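Local coordinates for protein extracellular subtilisin-like serine proteinase (PDB 1SH7) that probably cleaves peptide bonds as a calcium-binding, cold-adapted serine endopeptidase of the subtilisin (S8) family, this chain being its catalytic domain, at residues 10-15 / 20-25; 234-239 / 250-255. All blocks are in the same frame, centred on the assembly; numbering follows the deposited sequence.

Interaction 1: residues 10-15 / 20-25. With CA (calcium ion), chain E.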
ATOM      1  N   ARG A  10      -6.313   2.241  13.931  1.00  9.33           N
ATOM      2  CA  ARG A  10      -4.976   2.556  14.401  1.00  9.32           C
ATOM      3  C   ARG A  10      -4.300   3.784  13.757  1.00  8.91           C
ATOM      4  O   ARG A  10      -3.533   4.465  14.415  1.00  8.52           O
ATOM      5  CB  ARG A  10      -4.027   1.377  14.171  1.00  8.62           C
ATOM      6  CG  ARG A  10      -2.703   1.475  14.883  1.00  8.02           C
ATOM      7  CD  ARG A  10      -2.789   1.543  16.402  1.00  7.94           C
ATOM      8  NE  ARG A  10      -1.542   1.892  17.074  1.00  8.64           N
ATOM      9  CZ  ARG A  10      -1.080   3.138  17.287  1.00  9.97           C
ATOM     10  NH1 ARG A  10       0.055   3.306  17.955  1.00 10.93           N
ATOM     11  NH2 ARG A  10      -1.762   4.207  16.896  1.00  9.54           N
ATOM     12  N   ILE A  11      -4.545   4.043  12.482  1.00  9.30           N
ATOM     13  CA  ILE A  11      -3.674   4.944  11.738  1.00 10.34           C
ATOM     14  C   ILE A  11      -4.079   6.402  11.900  1.00 10.83           C
ATOM     15  O   ILE A  11      -3.311   7.252  11.522  1.00 10.74           O
ATOM     16  CB  ILE A  11      -3.593   4.555  10.226  1.00 10.07           C
ATOM     17  CG1 ILE A  11      -4.938   4.770   9.547  1.00 10.70           C
ATOM     18  CG2 ILE A  11      -3.052   3.136  10.057  1.00 10.99           C
ATOM     19  CD1 ILE A  11      -4.909   4.545   8.099  1.00 12.67           C
ATOM     20  N   ASP A  12      -5.263   6.675  12.466  1.00 11.45           N
ATOM     21  CA  ASP A  12      -5.696   8.054  12.764  1.00 11.33           C
ATOM     22  C   ASP A  12      -5.416   8.527  14.209  1.00 11.32           C
ATOM     23  O   ASP A  12      -6.021   9.512  14.650  1.00 12.06           O
ATOM     24  CB  ASP A  12      -7.188   8.231  12.472  1.00 12.12           C
ATOM     25  CG  ASP A  12      -8.074   7.628  13.566  1.00 12.47           C
ATOM     26  OD1 ASP A  12      -9.249   8.017  13.684  1.00 13.89           O
ATOM     27  OD2 ASP A  12      -7.653   6.760  14.366  1.00 11.78           O
ATOM     28  N   GLN A  13      -4.521   7.833  14.920  1.00 10.88           N
ATOM     29  CA  GLN A  13      -4.190   8.143  16.314  1.00 10.50           C
ATOM     30  C   GLN A  13      -2.775   7.712  16.631  1.00 10.48           C
ATOM     31  O   GLN A  13      -2.200   6.820  15.979  1.00  8.61           O
ATOM     32  CB  GLN A  13      -5.210   7.502  17.281  1.00 10.35           C
ATOM     33  CG  GLN A  13      -5.318   5.985  17.166  1.00 11.13           C
ATOM     34  CD  GLN A  13      -6.384   5.455  18.108  1.00 12.26           C
ATOM     35  OE1 GLN A  13      -7.555   5.439  17.747  1.00 11.54           O
ATOM     36  NE2 GLN A  13      -5.987   5.067  19.322  1.00 12.20           N
ATOM     37  N   ARG A  14      -2.207   8.389  17.620  1.00 10.49           N
ATOM     38  CA  ARG A  14      -0.815   8.216  18.001  1.00 10.69           C
ATOM     39  C   ARG A  14      -0.616   6.976  18.865  1.00 10.21           C
ATOM     40  O   ARG A  14       0.294   6.211  18.640  1.00  9.04           O
ATOM     41  CB  ARG A  14      -0.359   9.471  18.761  1.00 11.05           C
ATOM     42  CG  ARG A  14      -0.300  10.737  17.896  1.00 11.73           C
ATOM     43  CD  ARG A  14       0.628  10.596  16.726  1.00 10.54           C
ATOM     44  NE  ARG A  14       0.768  11.845  15.959  1.00 12.65           N
ATOM     45  CZ  ARG A  14       1.377  11.900  14.781  1.00 13.13           C
ATOM     46  NH1 ARG A  14       1.880  10.803  14.261  1.00 11.25           N
ATOM     47  NH2 ARG A  14       1.494  13.050  14.115  1.00 14.41           N
ATOM     48  N   ASN A  15      -1.484   6.781  19.865  1.00 10.41           N
ATOM     49  CA  ASN A  15      -1.226   5.807  20.912  1.00 10.34           C
ATOM     50  C   ASN A  15      -2.352   4.804  21.069  1.00  9.94           C
ATOM     51  O   ASN A  15      -3.478   5.076  20.737  1.00  9.34           O
ATOM     52  CB  ASN A  15      -1.018   6.513  22.255  1.00 10.83           C
ATOM     53  CG  ASN A  15       0.326   7.177  22.363  1.00 13.08           C
ATOM     54  OD1 ASN A  15       1.386   6.551  22.148  1.00 16.12           O
ATOM     55  ND2 ASN A  15       0.304   8.451  22.656  1.00 13.02           N
ATOM     56  N   ARG A  20     -12.053   2.523  18.254  1.00 13.45           N
ATOM     57  CA  ARG A  20     -13.048   2.017  17.318  1.00 14.42           C
ATOM     58  C   ARG A  20     -13.535   3.043  16.281  1.00 14.00           C
ATOM     59  O   ARG A  20     -14.597   2.904  15.703  1.00 15.37           O
ATOM     60  CB  ARG A  20     -14.197   1.401  18.100  1.00 14.50           C
ATOM     61  CG  ARG A  20     -13.722   0.218  18.965  1.00 17.42           C
ATOM     62  CD  ARG A  20     -14.857  -0.449  19.702  1.00 19.21           C
ATOM     63  NE  ARG A  20     -15.360   0.391  20.790  1.00 20.81           N
ATOM     64  CZ  ARG A  20     -16.603   0.865  20.889  1.00 23.08           C
ATOM     65  NH1 ARG A  20     -16.929   1.628  21.936  1.00 23.74           N
ATOM     66  NH2 ARG A  20     -17.521   0.590  19.957  1.00 22.94           N
ATOM     67  N   ASN A  21     -12.739   4.074  16.048  1.00 13.84           N
ATOM     68  CA  ASN A  21     -13.109   5.143  15.146  1.00 14.24           C
ATOM     69  C   ASN A  21     -11.989   5.339  14.149  1.00 12.50           C
ATOM     70  O   ASN A  21     -10.811   5.247  14.520  1.00 12.35           O
ATOM     71  CB  ASN A  21     -13.337   6.458  15.907  1.00 14.70           C
ATOM     72  CG  ASN A  21     -14.747   6.550  16.522  1.00 19.03           C
ATOM     73  OD1 ASN A  21     -15.712   6.893  15.847  1.00 23.77           O
ATOM     74  ND2 ASN A  21     -14.849   6.221  17.780  1.00 19.71           N
ATOM     75  N   TYR A  22     -12.353   5.579  12.895  1.00 11.83           N
ATOM     76  CA  TYR A  22     -11.411   6.062  11.867  1.00 11.88           C
ATOM     77  C   TYR A  22     -11.924   7.434  11.385  1.00 11.86           C
ATOM     78  O   TYR A  22     -12.951   7.528  10.718  1.00 11.20           O
ATOM     79  CB  TYR A  22     -11.277   5.068  10.701  1.00 12.73           C
ATOM     80  CG  TYR A  22     -10.449   5.603   9.543  1.00 12.10           C
ATOM     81  CD1 TYR A  22      -9.138   5.992   9.718  1.00 10.86           C
ATOM     82  CD2 TYR A  22     -11.014   5.771   8.287  1.00 14.24           C
ATOM     83  CE1 TYR A  22      -8.405   6.538   8.679  1.00  8.50           C
ATOM     84  CE2 TYR A  22     -10.293   6.246   7.267  1.00 11.42           C
ATOM     85  CZ  TYR A  22      -8.987   6.666   7.473  1.00  9.85           C
ATOM     86  OH  TYR A  22      -8.295   7.188   6.407  1.00 10.34           O
ATOM     87  N   ASN A  23     -11.178   8.466  11.729  1.00 12.35           N
ATOM     88  CA  ASN A  23     -11.486   9.835  11.387  1.00 13.37           C
ATOM     89  C   ASN A  23     -10.657  10.189  10.170  1.00 13.65           C
ATOM     90  O   ASN A  23      -9.513   9.788  10.058  1.00 11.79           O
ATOM     91  CB  ASN A  23     -11.081  10.783  12.513  1.00 13.16           C
ATOM     92  CG  ASN A  23     -11.890  10.599  13.783  1.00 16.28           C
ATOM     93  OD1 ASN A  23     -11.322  10.446  14.853  1.00 20.34           O
ATOM     94  ND2 ASN A  23     -13.194  10.685  13.677  1.00 17.61           N
ATOM     95  N   ALA A  24     -11.237  10.954   9.271  1.00 13.38           N
ATOM     96  CA  ALA A  24     -10.540  11.381   8.051  1.00 14.15           C
ATOM     97  C   ALA A  24     -11.006  12.790   7.643  1.00 14.06           C
ATOM     98  O   ALA A  24     -12.184  13.150   7.790  1.00 12.96           O
ATOM     99  CB  ALA A  24     -10.813  10.399   6.914  1.00 13.85           C
ATOM    100  N   ASN A  25     -10.060  13.556   7.129  1.00 14.11           N
ATOM    101  CA  ASN A  25     -10.283  14.903   6.606  1.00 14.87           C
ATOM    102  C   ASN A  25     -10.289  14.939   5.063  1.00 14.93           C
ATOM    103  O   ASN A  25     -10.661  15.928   4.438  1.00 14.61           O
ATOM    104  CB  ASN A  25      -9.195  15.787   7.150  1.00 14.63           C
ATOM    105  CG  ASN A  25      -9.311  16.004   8.634  1.00 15.65           C
ATOM    106  OD1 ASN A  25      -8.332  15.850   9.385  1.00 18.89           O
ATOM    107  ND2 ASN A  25     -10.490  16.367   9.070  1.00 14.79           N
TER
HETATM  108 CA    CA E1292      -8.909   5.512  15.908  1.00 11.52          CA
HETATM  109  O   HOH W   1      -8.422  10.926  15.153  1.00 21.44           O
HETATM  110  O   HOH W   2      -9.384   7.679  16.545  1.00 12.63           O

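Interaction 2: residues 234-239 / 250-255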
ATOM      1  N   LEU A 234      -2.174  13.235  -1.247  1.00 10.15           N
ATOM      2  CA  LEU A 234      -2.243  13.733  -2.614  1.00 10.76           C
ATOM      3  C   LEU A 234      -3.515  14.546  -2.851  1.00 10.58           C
ATOM      4  O   LEU A 234      -3.524  15.502  -3.666  1.00 10.46           O
ATOM      5  CB  LEU A 234      -2.118  12.602  -3.632  1.00 10.52           C
ATOM      6  CG  LEU A 234      -0.671  12.066  -3.760  1.00 11.33           C
ATOM      7  CD1 LEU A 234      -0.634  10.672  -4.373  1.00 10.83           C
ATOM      8  CD2 LEU A 234       0.102  13.051  -4.585  1.00 13.82           C
ATOM      9  N   GLN A 235      -4.593  14.207  -2.154  1.00 10.66           N
ATOM     10  CA  GLN A 235      -5.802  15.021  -2.299  1.00 10.90           C
ATOM     11  C   GLN A 235      -5.543  16.392  -1.663  1.00 10.74           C
ATOM     12  O   GLN A 235      -5.842  17.431  -2.263  1.00  9.22           O
ATOM     13  CB  GLN A 235      -7.062  14.375  -1.720  1.00 11.50           C
ATOM     14  CG  GLN A 235      -8.309  15.218  -2.018  1.00 12.70           C
ATOM     15  CD  GLN A 235      -9.568  14.810  -1.243  1.00 16.88           C
ATOM     16  OE1 GLN A 235      -9.575  13.823  -0.519  1.00 12.90           O
ATOM     17  NE2 GLN A 235     -10.647  15.587  -1.415  1.00 20.60           N
ATOM     18  N   GLU A 236      -4.964  16.363  -0.461  1.00 10.54           N
ATOM     19  CA  GLU A 236      -4.541  17.556   0.294  1.00 10.97           C
ATOM     20  C   GLU A 236      -3.586  18.459  -0.514  1.00 12.34           C
ATOM     21  O   GLU A 236      -3.666  19.694  -0.462  1.00 11.51           O
ATOM     22  CB  GLU A 236      -3.879  17.103   1.604  1.00 10.62           C
ATOM     23  CG  GLU A 236      -3.366  18.195   2.533  1.00  9.85           C
ATOM     24  CD  GLU A 236      -2.489  17.661   3.664  1.00 10.98           C
ATOM     25  OE1 GLU A 236      -2.015  18.483   4.483  1.00 10.66           O
ATOM     26  OE2 GLU A 236      -2.246  16.426   3.756  1.00 10.11           O
ATOM     27  N   ASN A 237      -2.646  17.817  -1.202  1.00 13.07           N
ATOM     28  CA  ASN A 237      -1.630  18.488  -2.005  1.00 13.50           C
ATOM     29  C   ASN A 237      -1.392  17.699  -3.300  1.00 13.25           C
ATOM     30  O   ASN A 237      -0.579  16.775  -3.332  1.00 12.61           O
ATOM     31  CB  ASN A 237      -0.340  18.626  -1.207  1.00 14.49           C
ATOM     32  CG  ASN A 237       0.668  19.574  -1.863  1.00 17.34           C
ATOM     33  OD1 ASN A 237       0.668  19.785  -3.104  1.00 18.25           O
ATOM     34  ND2 ASN A 237       1.585  20.107  -1.038  1.00 19.17           N
ATOM     35  N   ASN A 238      -2.132  18.057  -4.358  1.00 12.91           N
ATOM     36  CA  ASN A 238      -2.042  17.381  -5.651  1.00 13.45           C
ATOM     37  C   ASN A 238      -0.617  17.322  -6.230  1.00 13.76           C
ATOM     38  O   ASN A 238      -0.301  16.423  -7.027  1.00 14.77           O
ATOM     39  CB  ASN A 238      -2.928  18.083  -6.699  1.00 13.57           C
ATOM     40  CG  ASN A 238      -4.434  17.785  -6.572  1.00 15.73           C
ATOM     41  OD1 ASN A 238      -5.188  18.260  -7.420  1.00 17.28           O
ATOM     42  ND2 ASN A 238      -4.874  17.015  -5.553  1.00 15.26           N
ATOM     43  N   GLY A 239       0.222  18.289  -5.862  1.00 13.48           N
ATOM     44  CA  GLY A 239       1.518  18.467  -6.483  1.00 13.21           C
ATOM     45  C   GLY A 239       2.712  17.768  -5.841  1.00 13.16           C
ATOM     46  O   GLY A 239       3.828  18.015  -6.276  1.00 13.02           O
ATOM     47  N   ASN A 250       7.093  10.190   6.436  1.00 10.88           N
ATOM     48  CA  ASN A 250       8.065  10.191   7.512  1.00 10.63           C
ATOM     49  C   ASN A 250       7.820  11.192   8.623  1.00 10.84           C
ATOM     50  O   ASN A 250       7.854  10.840   9.793  1.00 11.91           O
ATOM     51  CB  ASN A 250       9.458  10.471   6.941  1.00 11.75           C
ATOM     52  CG  ASN A 250      10.140   9.228   6.467  1.00 13.67           C
ATOM     53  OD1 ASN A 250      10.637   8.442   7.280  1.00 16.31           O
ATOM     54  ND2 ASN A 250      10.181   9.034   5.153  1.00 15.49           N
ATOM     55  N   SER A 251       7.588  12.437   8.267  1.00 10.01           N
ATOM     56  CA  SER A 251       7.458  13.501   9.269  1.00 10.78           C
ATOM     57  C   SER A 251       6.153  13.407  10.019  1.00 10.24           C
ATOM     58  O   SER A 251       6.113  13.780  11.185  1.00 12.04           O
ATOM     59  CB  SER A 251       7.663  14.910   8.665  1.00 10.78           C
ATOM     60  OG  SER A 251       6.785  15.161   7.603  1.00 12.29           O
ATOM     61  N   ARG A 252       5.117  12.876   9.396  1.00  9.96           N
ATOM     62  CA  ARG A 252       3.818  12.686  10.056  1.00 10.28           C
ATOM     63  C   ARG A 252       3.680  11.377  10.862  1.00 10.15           C
ATOM     64  O   ARG A 252       2.736  11.242  11.670  1.00 10.91           O
ATOM     65  CB  ARG A 252       2.694  12.762   9.044  1.00 10.30           C
ATOM     66  CG  ARG A 252       2.526  14.140   8.442  1.00 11.13           C
ATOM     67  CD  ARG A 252       1.494  14.232   7.380  1.00 11.58           C
ATOM     68  NE  ARG A 252       1.269  15.644   7.039  1.00 10.73           N
ATOM     69  CZ  ARG A 252       0.403  16.077   6.141  1.00 12.27           C
ATOM     70  NH1 ARG A 252      -0.329  15.213   5.446  1.00 11.80           N
ATOM     71  NH2 ARG A 252       0.264  17.393   5.952  1.00 11.24           N
ATOM     72  N   ALA A 253       4.611  10.440  10.695  1.00 10.55           N
ATOM     73  CA  ALA A 253       4.480   9.120  11.289  1.00 10.75           C
ATOM     74  C   ALA A 253       4.588   9.232  12.803  1.00 10.72           C
ATOM     75  O   ALA A 253       5.281  10.086  13.324  1.00 11.04           O
ATOM     76  CB  ALA A 253       5.563   8.155  10.788  1.00 11.32           C
ATOM     77  N   SER A 254       3.903   8.339  13.479  1.00 10.52           N
ATOM     78  CA  SER A 254       4.014   8.150  14.932  1.00 10.24           C
ATOM     79  C   SER A 254       5.313   7.445  15.274  1.00 10.88           C
ATOM     80  O   SER A 254       5.662   6.428  14.659  1.00 10.48           O
ATOM     81  CB  SER A 254       2.829   7.316  15.437  1.00  9.89           C
ATOM     82  OG  SER A 254       1.604   7.882  15.036  1.00 11.33           O
ATOM     83  N   GLU A 255       6.056   8.001  16.220  1.00 11.39           N
ATOM     84  CA  GLU A 255       7.400   7.506  16.566  1.00 12.50           C
ATOM     85  C   GLU A 255       7.422   6.653  17.826  1.00 11.60           C
ATOM     86  O   GLU A 255       6.740   6.961  18.790  1.00  9.60           O
ATOM     87  CB  GLU A 255       8.349   8.674  16.847  1.00 13.31           C
ATOM     88  CG  GLU A 255       8.504   9.634  15.695  1.00 18.50           C
ATOM     89  CD  GLU A 255       9.425  10.832  16.040  1.00 23.62           C
ATOM     90  OE1 GLU A 255      10.144  11.275  15.129  1.00 28.01           O
ATOM     91  OE2 GLU A 255       9.437  11.330  17.194  1.00 27.01           O
TER

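Interaction 1: residues 10-15 / 20-25
Asp12 lays its carboxylate against the backbone of Asn21, Tyr22 and Asn23, and its two oxygens do different work in a calcium site built in the N-terminal part of this subtilisin-like domain. OD2 binds the calcium ion at 2.4 Å. OD1 accepts from Asn23 N at 2.8 Å in a fairly straight bond (160°), met on the anti side and 32° out of the carboxylate plane. CB already points at the 20-25 loop, and chi1 of 77° sets CG between the backbone N and the carbonyl carbon, with OD1 at Asn23 N and OD2 at the metal. Gln13 brings its side-chain OE1 to the same ion, Asn21 gives its carbonyl O from the facing loop, and Asp9 and Asp19 help complete the shell. The amide of Gln13 is held at both ends, OE1 on the metal and NE2 on Asn15 O (2.9 Å) and Pro17 O. Away from the metal, the Tyr22 ring meets Ile11 obliquely, CE1 4.0 Å from CG1, while its hydroxyl reaches Val85 O. One water joins Asp12 O to Asn23 OD1. A second water binds the calcium ion and donates to Asp12 OD1, 2.9 Å from its oxygen.

Interaction 2: residues 234-239 / 250-255
The C-terminal ends of helices 219-236 and 242-252 are tied together by a bidentate salt bridge between Glu236 and Arg252. Their backbones stay far apart, with Glu236 CA and Arg252 CA separated by 13.7 Å, so two long side chains coming from opposite directions span the gap. Glu236 puts CG anti to its backbone N (chi1 180°) and remains extended beyond it; Arg252 is likewise stretched from CG to NE. Arg252 grips the carboxylate end-on: NH1 donates to Glu236 OE2 at 2.8 Å, on that oxygen's syn lone pair, and NH2 donates to Glu236 OE1 at 2.9 Å. Both bonds are close to straight, and the two flat groups are nearly coplanar, 12° apart, which should hold both against twisting. Tyr233 adds a cation-pi contact to Arg252, and Phe26 and Ala273 touch the pair from loops. Just past Glu236 the chain turns on its own side chains: Asn238 ND2 donates back to Leu234 O at 2.8 Å, and Asn237 OD1 accepts from Gly239 N at 3.2 Å in an Asx turn. The main contact is the end-on, bidentate form of an Arg-Glu salt bridge, here joining two helix ends at the surface of the subtilase domain.

Overall arrangement
Interaction 1 comes first along the chain and interaction 2 follows, with their centres about 15 Å apart. They meet directly through Arg14, whose NH1 lies 2.8 Å from Arg252 O and 3.0 Å from Ser254 OG, both probable hydrogen bonds. This probably ties the loop leaving the calcium site to strand 254-255 and to the end of helix 242-252, on the same residue whose guanidinium holds Glu236. The side chains of Arg252 and Asp12 are about 11 Å apart. Helix 219-236 gives a second connection: Val229 and Leu232 touch Ile11 and Tyr22, its C-terminal end carries Glu236, and Ser220, the predicted nucleophile, lies at its N-terminal end and lines the phenylmethanesulfonic acid pocket.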